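Local coordinates for aromatic amino acid aminotransferase I (Candida albicans WO-1, PDB 6HNU), which probably transfers amino groups from aromatic L-amino acids to 2-oxoglutarate, using pyridoxal 5'-phosphate as cofactor, at residues 9-15 with 288-292; 133-137 with 318-322; 363-369 with 466-471. One frame throughout, in Å; residues are numbered along the deposited sequence.

Interaction 1: 9-15 with 288-292; sequences AKDLTHL and VEGRV
K10 and E289 both turn CG away from the carbonyl carbon, to lie beside the backbone N (chi1 -72° and -59°), and their chains then run side by side in the same direction. The lysine bends only at its last torsion, and its CE rests 3.4 Å from E289 OE2; NZ stays 4.5 Å from that oxygen, beyond a salt bridge, so at most a loose electrostatic attraction is likely. The carboxylate is turned instead to its own segment: R291 NE and NH1 grip E289 OE1 side-on, each at 3.0 Å. A single backbone bond joins the two segments, K10 N to E289 O at 2.8 Å, and A9 CB packs on G290 CA at 3.8 Å. L12 crosses R291 at about a right angle, its CD1 pressing 3.4 Å from R291 CB. The R291 guanidinium has a second carboxylate partner, D240, and Q314 NE2 bridges the segments by bonding both K10 O and G290 O. The N-terminal segment is thus laid against the turn leading into strand 292-297, with helix 226-239 touching E289 and R291 through Y233 and C237, and strands 242-246 and 309-314 meeting L12.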
loop_
_atom_site.group_PDB
_atom_site.type_symbol
_atom_site.label_atom_id
_atom_site.label_comp_id
_atom_site.label_asym_id
_atom_site.label_seq_id
_atom_site.Cartn_x
_atom_site.Cartn_y
_atom_site.Cartn_z
ATOM N N ALA B 9 12.814 14.290 22.533
ATOM C CA ALA B 9 11.631 13.476 22.905
ATOM C C ALA B 9 12.044 12.446 23.959
ATOM O O ALA B 9 13.227 12.072 24.014
ATOM C CB ALA B 9 11.055 12.786 21.689
ATOM N N LYS B 10 11.088 11.984 24.755
ATOM C CA LYS B 10 11.299 10.832 25.654
ATOM C C LYS B 10 11.642 9.627 24.803
ATOM O O LYS B 10 11.227 9.566 23.639
ATOM C CB LYS B 10 10.073 10.548 26.513
ATOM C CG LYS B 10 9.846 11.588 27.607
ATOM C CD LYS B 10 8.906 11.108 28.697
ATOM C CE LYS B 10 8.788 12.091 29.845
ATOM N NZ LYS B 10 10.083 12.282 30.537
ATOM N N ASP B 11 12.413 8.723 25.385
ATOM C CA ASP B 11 12.659 7.377 24.826
ATOM C C ASP B 11 11.388 6.558 25.022
ATOM O O ASP B 11 11.071 6.214 26.170
ATOM C CB ASP B 11 13.858 6.712 25.506
ATOM C CG ASP B 11 14.233 5.424 24.809
ATOM O OD1 ASP B 11 13.317 4.719 24.345
ATOM O OD2 ASP B 11 15.439 5.149 24.733
ATOM N N LEU B 12 10.677 6.242 23.944
ATOM C CA LEU B 12 9.411 5.480 24.052
ATOM C C LEU B 12 9.571 4.124 23.375
ATOM O O LEU B 12 8.550 3.497 23.020
ATOM C CB LEU B 12 8.285 6.323 23.441
ATOM C CG LEU B 12 8.017 7.656 24.143
ATOM C CD1 LEU B 12 6.873 8.415 23.473
ATOM C CD2 LEU B 12 7.693 7.456 25.613
ATOM N N THR B 13 10.801 3.640 23.199
ATOM C CA THR B 13 10.990 2.371 22.446
ATOM C C THR B 13 10.361 1.238 23.269
ATOM O O THR B 13 9.887 0.288 22.663
ATOM C CB THR B 13 12.436 2.189 21.962
ATOM O OG1 THR B 13 13.252 2.236 23.114
ATOM C CG2 THR B 13 12.879 3.229 20.949
ATOM N N HIS B 14 10.160 1.398 24.579
ATOM C CA HIS B 14 9.441 0.396 25.411
ATOM C C HIS B 14 7.954 0.281 24.998
ATOM O O HIS B 14 7.279 -0.693 25.390
ATOM C CB HIS B 14 9.626 0.715 26.911
ATOM C CG HIS B 14 9.026 2.022 27.327
ATOM N ND1 HIS B 14 9.654 3.226 27.101
ATOM C CD2 HIS B 14 7.859 2.318 27.923
ATOM C CE1 HIS B 14 8.910 4.207 27.578
ATOM N NE2 HIS B 14 7.794 3.678 28.066
ATOM N N LEU B 15 7.411 1.195 24.199
ATOM C CA LEU B 15 5.976 1.088 23.800
ATOM C C LEU B 15 5.843 0.354 22.458
ATOM O O LEU B 15 4.698 -0.006 22.077
ATOM C CB LEU B 15 5.367 2.492 23.770
ATOM C CG LEU B 15 5.305 3.157 25.143
ATOM C CD1 LEU B 15 4.623 4.513 25.035
ATOM C CD2 LEU B 15 4.604 2.248 26.157
ATOM N N VAL B 288 5.439 17.921 23.683
ATOM C CA VAL B 288 6.799 18.159 24.225
ATOM C C VAL B 288 7.524 16.822 24.424
ATOM O O VAL B 288 8.750 16.827 24.258
ATOM C CB VAL B 288 6.758 19.040 25.491
ATOM C CG1 VAL B 288 6.114 20.384 25.192
ATOM C CG2 VAL B 288 6.058 18.369 26.653
ATOM N N GLU B 289 6.822 15.726 24.737
ATOM C CA GLU B 289 7.441 14.424 25.095
ATOM C C GLU B 289 7.675 13.526 23.856
ATOM O O GLU B 289 8.396 12.519 23.996
ATOM C CB GLU B 289 6.609 13.673 26.135
ATOM C CG GLU B 289 6.413 14.445 27.431
ATOM C CD GLU B 289 5.997 13.605 28.627
ATOM O OE1 GLU B 289 5.629 12.439 28.443
ATOM O OE2 GLU B 289 6.080 14.122 29.755
ATOM N N GLY B 290 7.114 13.834 22.679
ATOM C CA GLY B 290 7.268 12.951 21.497
ATOM C C GLY B 290 6.440 11.671 21.597
ATOM O O GLY B 290 6.827 10.680 20.999
ATOM N N ARG B 291 5.286 11.694 22.275
ATOM C CA ARG B 291 4.431 10.494 22.405
ATOM C C ARG B 291 3.221 10.618 21.464
ATOM O O ARG B 291 2.226 9.866 21.656
ATOM C CB ARG B 291 4.085 10.320 23.886
ATOM C CG ARG B 291 3.219 11.441 24.468
ATOM C CD ARG B 291 2.680 11.095 25.827
ATOM N NE ARG B 291 3.764 10.834 26.772
ATOM C CZ ARG B 291 4.228 9.630 27.115
ATOM N NH1 ARG B 291 5.244 9.549 27.962
ATOM N NH2 ARG B 291 3.672 8.522 26.666
ATOM N N VAL B 292 3.247 11.566 20.526
ATOM C CA VAL B 292 2.142 11.694 19.525
ATOM C C VAL B 292 2.638 11.151 18.179
ATOM O O VAL B 292 3.751 11.525 17.757
ATOM C CB VAL B 292 1.582 13.118 19.411
ATOM C CG1 VAL B 292 0.443 13.206 18.411
ATOM C CG2 VAL B 292 1.103 13.625 20.743
#

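Interaction 2: 133-137 with 318-322; sequences WDVIV and LERYV
Strand 133-138, an outermost strand, within this chain, of the mixed sheet in the PLP-binding domain of this aminotransferase, is covered here by helix 315-327, an alpha/beta layer contact in which I136 meets L318, Y321 and V322. The short axes run nearly parallel, 17° apart, with a closest approach of 9.3 Å. I136 is the central side chain. Its CG1 lies between the backbone N and the carbonyl carbon (chi1 60°), and the chain extends from there to carry CD1 over to the helix, where it sits 3.4 Å from Y321 CB. The other branch, CG2, faces V322 CG2 at 3.8 Å. L318 slides past the isoleucine in the opposite direction, its CD2 4.0 Å from I136 CD1, while its CD1 reaches back along the strand to D134, 3.8 Å from D134 CB and 3.2 Å from D134 O. Y321 meets the strand mainly through CB; its ring leads away to helix 141-152. Apolar side-chain groups carry most of the contact, meeting one another and the backbone carbonyls of D134 and L318, while the D134 carboxylate and the Y321 hydroxyl have their polar partners elsewhere, K119 and T148. This is consistent with an interface held by apolar burial and shape rather than by directional bonds.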
loop_
_atom_site.group_PDB
_atom_site.type_symbol
_atom_site.label_atom_id
_atom_site.label_comp_id
_atom_site.label_asym_id
_atom_site.label_seq_id
_atom_site.Cartn_x
_atom_site.Cartn_y
_atom_site.Cartn_z
ATOM N N TRP B 133 12.131 15.038 15.582
ATOM C CA TRP B 133 10.855 14.687 14.909
ATOM C C TRP B 133 11.139 14.518 13.425
ATOM O O TRP B 133 12.188 15.041 12.888
ATOM C CB TRP B 133 9.755 15.721 15.159
ATOM C CG TRP B 133 9.942 17.019 14.438
ATOM C CD1 TRP B 133 10.745 18.042 14.853
ATOM C CD2 TRP B 133 9.364 17.444 13.185
ATOM N NE1 TRP B 133 10.680 19.081 13.966
ATOM C CE2 TRP B 133 9.876 18.737 12.914
ATOM C CE3 TRP B 133 8.464 16.882 12.267
ATOM C CZ2 TRP B 133 9.496 19.478 11.787
ATOM C CZ3 TRP B 133 8.106 17.601 11.145
ATOM C CH2 TRP B 133 8.601 18.889 10.921
ATOM N N ASP B 134 10.271 13.780 12.760
ATOM C CA ASP B 134 10.415 13.569 11.311
ATOM C C ASP B 134 9.051 13.280 10.699
ATOM O O ASP B 134 8.050 13.201 11.436
ATOM C CB ASP B 134 11.426 12.467 11.002
ATOM C CG ASP B 134 12.210 12.724 9.719
ATOM O OD1 ASP B 134 12.117 13.855 9.149
ATOM O OD2 ASP B 134 12.885 11.806 9.300
ATOM N N VAL B 135 9.067 13.213 9.376
ATOM C CA VAL B 135 7.932 12.746 8.553
ATOM C C VAL B 135 8.439 11.627 7.648
ATOM O O VAL B 135 9.572 11.707 7.130
ATOM C CB VAL B 135 7.339 13.915 7.765
ATOM C CG1 VAL B 135 6.806 14.974 8.704
ATOM C CG2 VAL B 135 8.349 14.528 6.833
ATOM N N ILE B 136 7.603 10.620 7.461
ATOM C CA ILE B 136 7.781 9.548 6.450
ATOM C C ILE B 136 6.491 9.485 5.632
ATOM O O ILE B 136 5.432 9.934 6.097
ATOM C CB ILE B 136 8.124 8.205 7.136
ATOM C CG1 ILE B 136 7.041 7.736 8.110
ATOM C CG2 ILE B 136 9.495 8.328 7.809
ATOM C CD1 ILE B 136 7.185 6.299 8.612
ATOM N N VAL B 137 6.590 8.972 4.433
ATOM C CA VAL B 137 5.423 8.808 3.548
ATOM C C VAL B 137 4.594 7.610 4.016
ATOM O O VAL B 137 5.113 6.656 4.671
ATOM C CB VAL B 137 5.855 8.720 2.082
ATOM C CG1 VAL B 137 6.513 10.009 1.670
ATOM C CG2 VAL B 137 6.733 7.501 1.806
ATOM N N LEU B 318 9.364 6.319 13.963
ATOM C CA LEU B 318 9.167 6.389 12.498
ATOM C C LEU B 318 10.082 5.363 11.820
ATOM O O LEU B 318 9.641 4.763 10.839
ATOM C CB LEU B 318 9.426 7.798 11.947
ATOM C CG LEU B 318 8.360 8.845 12.234
ATOM C CD1 LEU B 318 8.496 10.050 11.325
ATOM C CD2 LEU B 318 7.003 8.280 12.101
ATOM N N GLU B 319 11.285 5.122 12.356
ATOM C CA GLU B 319 12.229 4.141 11.782
ATOM C C GLU B 319 11.603 2.738 11.787
ATOM O O GLU B 319 11.806 2.028 10.803
ATOM C CB GLU B 319 13.583 4.222 12.492
ATOM C CG GLU B 319 14.613 3.284 11.885
ATOM C CD GLU B 319 14.544 1.883 12.454
ATOM O OE1 GLU B 319 13.929 1.740 13.538
ATOM O OE2 GLU B 319 15.040 0.925 11.778
ATOM N N ARG B 320 10.859 2.353 12.829
ATOM C CA ARG B 320 10.151 1.057 12.889
ATOM C C ARG B 320 9.013 1.000 11.847
ATOM O O ARG B 320 8.803 -0.076 11.260
ATOM C CB ARG B 320 9.627 0.779 14.296
ATOM C CG ARG B 320 10.727 0.578 15.324
ATOM C CD ARG B 320 11.463 -0.743 15.171
ATOM N NE ARG B 320 12.644 -0.667 14.309
ATOM C CZ ARG B 320 13.397 -1.706 13.953
ATOM N NH1 ARG B 320 14.479 -1.491 13.222
ATOM N NH2 ARG B 320 13.103 -2.941 14.348
ATOM N N TYR B 321 8.280 2.082 11.640
ATOM C CA TYR B 321 7.329 2.145 10.506
ATOM C C TYR B 321 8.067 1.898 9.177
ATOM O O TYR B 321 7.507 1.221 8.323
ATOM C CB TYR B 321 6.620 3.489 10.424
ATOM C CG TYR B 321 5.470 3.704 11.367
ATOM C CD1 TYR B 321 5.681 4.195 12.653
ATOM C CD2 TYR B 321 4.167 3.586 10.929
ATOM C CE1 TYR B 321 4.621 4.503 13.498
ATOM C CE2 TYR B 321 3.092 3.862 11.772
ATOM C CZ TYR B 321 3.317 4.338 13.054
ATOM O OH TYR B 321 2.271 4.674 13.874
ATOM N N VAL B 322 9.245 2.494 8.955
ATOM C CA VAL B 322 9.977 2.341 7.667
ATOM C C VAL B 322 10.342 0.860 7.466
ATOM O O VAL B 322 10.058 0.307 6.398
ATOM C CB VAL B 322 11.200 3.273 7.618
ATOM C CG1 VAL B 322 12.024 2.974 6.376
ATOM C CG2 VAL B 322 10.782 4.741 7.658
#

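Interaction 3: 363-369 with 466-471; sequences YTHKRDV and YAAVPL
The Y466 ring lies flat against the backbone of helix 334-377, with R367 CA above its centre, 3.9 Å from the centroid and 6° off the ring normal, a CH-pi contact. R367 CB covers the same ring near CZ, and the arginine side chain runs alongside the tyrosine, with guanidinium and ring planes 58° apart. The guanidinium is held by NE and NH1, which both grip D368 OD1, and by bonds to E255 O and P388 O. A Y466 chi1 of 40°, with CG between the backbone N and the carbonyl carbon, brings the ring there. Y363 approaches the edge of the Y466 ring, its CD2 4.1 Å from Y466 CE1, and A467 CB lies obliquely to the Y363 ring, 3.8 Å from Y363 CE2. K366 passes beside the loop backbone, its CD 3.3 Å from Y466 O, and bends at the last torsion to give NZ to a water at 2.8 Å. That water donates to Y466 O and V469 O, linking the lysine to two loop carbonyls. L471 crosses K366 at about a right angle: L471 CD2 packs on K366 CG, and L471 CD1 lies 3.5 Å from H365 CD2. Beyond the two segments, the Y466 hydroxyl is bonded to G391 O, L49 of the second subunit packs on Y363, K366 and A467, and the Y363 side chain is about 11 Å from bound PLP. This is helix-to-loop packing at the subunit interface, joining the long helix to the connection between strand 459-465 and helix 471-489 in the C-terminal part of the aminotransferase fold.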
loop_
_atom_site.group_PDB
_atom_site.type_symbol
_atom_site.label_atom_id
_atom_site.label_comp_id
_atom_site.label_asym_id
_atom_site.label_seq_id
_atom_site.Cartn_x
_atom_site.Cartn_y
_atom_site.Cartn_z
ATOM N N TYR B 363 -16.434 24.436 2.759
ATOM C CA TYR B 363 -17.008 23.600 3.856
ATOM C C TYR B 363 -17.814 24.463 4.829
ATOM O O TYR B 363 -18.918 23.986 5.209
ATOM C CB TYR B 363 -15.943 22.753 4.562
ATOM C CG TYR B 363 -15.723 21.459 3.824
ATOM C CD1 TYR B 363 -15.000 21.422 2.658
ATOM C CD2 TYR B 363 -16.329 20.285 4.240
ATOM C CE1 TYR B 363 -14.821 20.259 1.940
ATOM C CE2 TYR B 363 -16.168 19.107 3.534
ATOM C CZ TYR B 363 -15.391 19.082 2.396
ATOM O OH TYR B 363 -15.227 17.961 1.648
ATOM N N THR B 364 -17.334 25.641 5.227
ATOM C CA THR B 364 -18.089 26.586 6.107
ATOM C C THR B 364 -19.497 26.802 5.549
ATOM O O THR B 364 -20.477 26.659 6.322
ATOM C CB THR B 364 -17.344 27.916 6.268
ATOM O OG1 THR B 364 -16.145 27.667 7.008
ATOM C CG2 THR B 364 -18.190 28.951 6.971
ATOM N N HIS B 365 -19.609 27.028 4.249
ATOM C CA HIS B 365 -20.926 27.320 3.614
ATOM C C HIS B 365 -21.809 26.067 3.656
ATOM O O HIS B 365 -23.009 26.208 4.040
ATOM C CB HIS B 365 -20.768 27.898 2.210
ATOM C CG HIS B 365 -22.093 28.157 1.570
ATOM N ND1 HIS B 365 -23.029 28.991 2.151
ATOM C CD2 HIS B 365 -22.648 27.675 0.441
ATOM C CE1 HIS B 365 -24.118 28.995 1.407
ATOM N NE2 HIS B 365 -23.912 28.194 0.358
ATOM N N LYS B 366 -21.258 24.893 3.299
ATOM C CA LYS B 366 -21.990 23.592 3.314
ATOM C C LYS B 366 -22.556 23.345 4.705
ATOM O O LYS B 366 -23.739 22.979 4.781
ATOM C CB LYS B 366 -21.091 22.413 2.946
ATOM C CG LYS B 366 -20.609 22.395 1.509
ATOM C CD LYS B 366 -19.685 21.231 1.242
ATOM C CE LYS B 366 -18.912 21.397 -0.047
ATOM N NZ LYS B 366 -19.805 21.464 -1.223
ATOM N N ARG B 367 -21.740 23.528 5.735
ATOM C CA ARG B 367 -22.117 23.357 7.155
ATOM C C ARG B 367 -23.257 24.333 7.530
ATOM O O ARG B 367 -24.230 23.897 8.224
ATOM C CB ARG B 367 -20.887 23.552 8.032
ATOM C CG ARG B 367 -21.148 23.377 9.517
ATOM C CD ARG B 367 -21.841 24.519 10.241
ATOM N NE ARG B 367 -21.344 25.843 9.847
ATOM C CZ ARG B 367 -20.233 26.403 10.299
ATOM N NH1 ARG B 367 -19.888 27.630 9.905
ATOM N NH2 ARG B 367 -19.480 25.762 11.175
ATOM N N ASP B 368 -23.173 25.602 7.103
ATOM C CA ASP B 368 -24.212 26.609 7.458
ATOM C C ASP B 368 -25.546 26.160 6.868
ATOM O O ASP B 368 -26.563 26.240 7.584
ATOM C CB ASP B 368 -23.859 27.991 6.917
ATOM C CG ASP B 368 -22.642 28.602 7.567
ATOM O OD1 ASP B 368 -22.327 28.221 8.728
ATOM O OD2 ASP B 368 -22.031 29.469 6.898
ATOM N N VAL B 369 -25.543 25.672 5.632
ATOM C CA VAL B 369 -26.775 25.281 4.901
ATOM C C VAL B 369 -27.378 24.043 5.576
ATOM O O VAL B 369 -28.624 24.004 5.798
ATOM C CB VAL B 369 -26.473 25.079 3.408
ATOM C CG1 VAL B 369 -27.562 24.298 2.678
ATOM C CG2 VAL B 369 -26.228 26.432 2.751
ATOM N N TYR B 466 -22.615 16.807 4.631
ATOM C CA TYR B 466 -22.965 17.949 3.742
ATOM C C TYR B 466 -21.948 18.050 2.594
ATOM O O TYR B 466 -22.046 18.996 1.825
ATOM C CB TYR B 466 -23.085 19.244 4.548
ATOM C CG TYR B 466 -22.059 19.442 5.639
ATOM C CD1 TYR B 466 -20.745 19.770 5.338
ATOM C CD2 TYR B 466 -22.395 19.308 6.970
ATOM C CE1 TYR B 466 -19.815 19.942 6.347
ATOM C CE2 TYR B 466 -21.488 19.502 7.999
ATOM C CZ TYR B 466 -20.176 19.820 7.666
ATOM O OH TYR B 466 -19.249 19.955 8.639
ATOM N N ALA B 467 -21.039 17.085 2.439
ATOM C CA ALA B 467 -19.970 17.118 1.408
ATOM C C ALA B 467 -20.312 16.247 0.183
ATOM O O ALA B 467 -19.512 16.217 -0.784
ATOM C CB ALA B 467 -18.683 16.669 2.050
ATOM N N ALA B 468 -21.402 15.476 0.222
ATOM C CA ALA B 468 -21.604 14.344 -0.715
ATOM C C ALA B 468 -22.471 14.781 -1.898
ATOM O O ALA B 468 -22.234 14.221 -3.014
ATOM C CB ALA B 468 -22.187 13.131 -0.009
ATOM N N VAL B 469 -23.435 15.692 -1.673
ATOM C CA VAL B 469 -24.477 16.067 -2.681
ATOM C C VAL B 469 -24.540 17.587 -2.800
ATOM O O VAL B 469 -24.208 18.329 -1.870
ATOM C CB VAL B 469 -25.890 15.509 -2.358
ATOM C CG1 VAL B 469 -25.959 13.985 -2.331
ATOM C CG2 VAL B 469 -26.437 16.089 -1.076
ATOM N N PRO B 470 -25.032 18.085 -3.953
ATOM C CA PRO B 470 -25.349 19.507 -4.118
ATOM C C PRO B 470 -26.228 20.034 -2.979
ATOM O O PRO B 470 -27.007 19.245 -2.463
ATOM C CB PRO B 470 -26.115 19.522 -5.453
ATOM C CG PRO B 470 -25.539 18.348 -6.222
ATOM C CD PRO B 470 -25.316 17.288 -5.159
ATOM N N LEU B 471 -26.116 21.321 -2.629
ATOM C CA LEU B 471 -26.636 21.881 -1.355
ATOM C C LEU B 471 -28.164 21.992 -1.386
ATOM O O LEU B 471 -28.772 22.047 -0.300
ATOM C CB LEU B 471 -25.975 23.228 -1.080
ATOM C CG LEU B 471 -24.514 23.128 -0.644
ATOM C CD1 LEU B 471 -23.922 24.505 -0.363
ATOM C CD2 LEU B 471 -24.363 22.219 0.574
HETATM O O HOH W 1 -21.678 19.429 -1.074
#

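In the fold
Interactions 1 and 2 lie on the same side of the chain's centre, their centres 14 Å apart, and share the mixed sheet: strand 309-314 pairs with strand 133-138 on one side and with strand 292-297 on the other. Their segments alternate along the chain, and all four lie in or against this sheet. Interaction 3 follows later in sequence and lies across the centre, its centre about 39 Å from that of interaction 1 and about 35 Å from that of interaction 2. Helix 334-377, next after helix 315-327, leads from the sheet region to the C-terminal part, where interaction 3 joins it to the loop before helix 471-489, in contact with the second subunit.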